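Local coordinates for methyl-accepting chemotaxis protein, putative (Geobacter sulfurreducens, PDB 3OOV) that probably senses a small ligand or other cue through its GAF domain and passes the signal on in chemotaxis, at residues Gly73-Lys78 and Tyr86-Val91. Residues are numbered along the deposited sequence; the frame is centred on the assembly and turned at random.
Sequences GGVITK and YMIDDV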
# COMPACT_ATOMS: atom_id res chain seq x y z
N GLY A 73 6.41 -1.39 17.27
CA GLY A 73 6.04 -2.37 16.26
C GLY A 73 6.37 -1.85 14.89
O GLY A 73 5.96 -2.45 13.90
N GLY A 74 7.09 -0.72 14.81
CA GLY A 74 7.47 -0.14 13.51
C GLY A 74 6.37 -0.24 12.44
O GLY A 74 5.29 0.38 12.54
N VAL A 75 6.65 -0.98 11.38
CA VAL A 75 5.79 -0.98 10.24
C VAL A 75 4.57 -1.89 10.45
O VAL A 75 3.60 -1.81 9.74
CB VAL A 75 6.59 -1.40 8.95
CG1 VAL A 75 7.13 -2.83 9.09
CG2 VAL A 75 5.71 -1.29 7.74
N ILE A 76 4.64 -2.82 11.40
CA ILE A 76 3.46 -3.59 11.71
C ILE A 76 2.38 -2.68 12.31
O ILE A 76 1.22 -2.73 11.91
CB ILE A 76 3.76 -4.77 12.67
CG1 ILE A 76 4.56 -5.84 11.90
CG2 ILE A 76 2.45 -5.38 13.21
CD1 ILE A 76 5.24 -6.88 12.77
N THR A 77 2.77 -1.87 13.27
CA THR A 77 1.84 -0.87 13.79
C THR A 77 1.32 0.08 12.70
O THR A 77 0.12 0.45 12.71
CB THR A 77 2.58 -0.04 14.87
OG1 THR A 77 2.91 -0.94 15.91
CG2 THR A 77 1.67 1.11 15.45
N LYS A 78 2.19 0.50 11.79
CA LYS A 78 1.71 1.41 10.70
C LYS A 78 0.74 0.75 9.82
O LYS A 78 -0.24 1.40 9.40
CB LYS A 78 2.84 2.00 9.88
CG LYS A 78 3.58 3.09 10.63
CD LYS A 78 5.07 3.07 10.34
CE LYS A 78 5.32 3.61 8.96
NZ LYS A 78 4.76 5.04 8.89
N TYR A 86 1.92 -2.84 3.42
CA TYR A 86 3.30 -2.34 3.37
C TYR A 86 4.15 -3.42 2.73
O TYR A 86 4.25 -4.52 3.26
CB TYR A 86 3.88 -1.95 4.74
CG TYR A 86 3.44 -0.56 5.18
CD1 TYR A 86 4.21 0.58 4.91
CD2 TYR A 86 2.21 -0.38 5.85
CE1 TYR A 86 3.77 1.88 5.37
CE2 TYR A 86 1.73 0.92 6.22
CZ TYR A 86 2.52 2.02 6.00
OH TYR A 86 2.01 3.27 6.39
N MSE A 87 4.71 -3.13 1.57
CA MSE A 87 5.56 -4.12 0.96
C MSE A 87 6.98 -3.62 1.06
O MSE A 87 7.30 -2.55 0.56
CB MSE A 87 5.09 -4.55 -0.43
CG MSE A 87 4.74 -3.49 -1.42
SE MSE A 87 3.98 -4.36 -3.07
CE MSE A 87 5.20 -5.85 -3.18
N ILE A 88 7.76 -4.32 1.88
CA ILE A 88 9.04 -3.80 2.33
C ILE A 88 10.13 -4.71 1.75
O ILE A 88 10.36 -5.83 2.22
CB ILE A 88 9.14 -3.72 3.89
CG1 ILE A 88 7.97 -2.89 4.48
CG2 ILE A 88 10.49 -3.08 4.35
CD1 ILE A 88 8.07 -1.41 4.20
N ASP A 89 10.78 -4.25 0.69
CA ASP A 89 11.71 -5.13 -0.03
C ASP A 89 13.01 -5.29 0.76
O ASP A 89 13.63 -6.35 0.73
CB ASP A 89 11.91 -4.71 -1.51
CG ASP A 89 12.25 -3.24 -1.68
OD1 ASP A 89 12.93 -2.63 -0.80
OD2 ASP A 89 11.86 -2.68 -2.74
N ASP A 90 13.40 -4.23 1.45
CA ASP A 90 14.55 -4.27 2.33
C ASP A 90 14.33 -3.23 3.41
O ASP A 90 14.34 -2.04 3.14
CB ASP A 90 15.84 -3.91 1.59
CG ASP A 90 17.08 -4.22 2.41
OD1 ASP A 90 17.13 -3.91 3.62
OD2 ASP A 90 18.03 -4.78 1.84
N VAL A 91 14.21 -3.66 4.66
CA VAL A 91 13.90 -2.66 5.69
C VAL A 91 14.91 -1.53 5.79
O VAL A 91 14.54 -0.43 6.18
CB VAL A 91 13.51 -3.28 7.06
CG1 VAL A 91 14.74 -3.62 7.85
CG2 VAL A 91 12.56 -2.30 7.82
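Val75 and Tyr86 meet where the first turn of helix 74-82 packs against strand 86-88, the outermost within this chain of the antiparallel sheet of the GAF domain. Helix and strand run nearly antiparallel, at 158°, with axes 9.9 Å apart, a spacing bridged by side chains; no hydrogen bond joins the two segments. Gly74, near the start of the helix, has a positive phi of 38°, a conformation glycine adopts easily, and its carbonyl oxygen accepts a hydrogen bond from the Lys78 amide. Val75, short and branched, suits the buried side of the helix: its CG2, anti to the backbone N (CG1 chi1 62°), reaches Tyr86 CG at 3.5 Å, approaching the ring obliquely. Val75 CG2 also lies 4.3 Å from Ile88 CD1, and Phe115 of the adjoining strand extends this apolar patch. Ile88 projects from the same side of the strand as Tyr86, whereas Met87, present as selenomethionine, points away and packs on helix 143-167. Tyrosine can combine apolar packing with a polar tip: the ring runs past Val75 toward Lys78, and its hydroxyl hydrogen-bonds to Asp82 at the C-terminal end of the same helix. Lys78 lies across the far end of the ring, its aliphatic base bringing CB within 3.8 Å of Tyr86 OH.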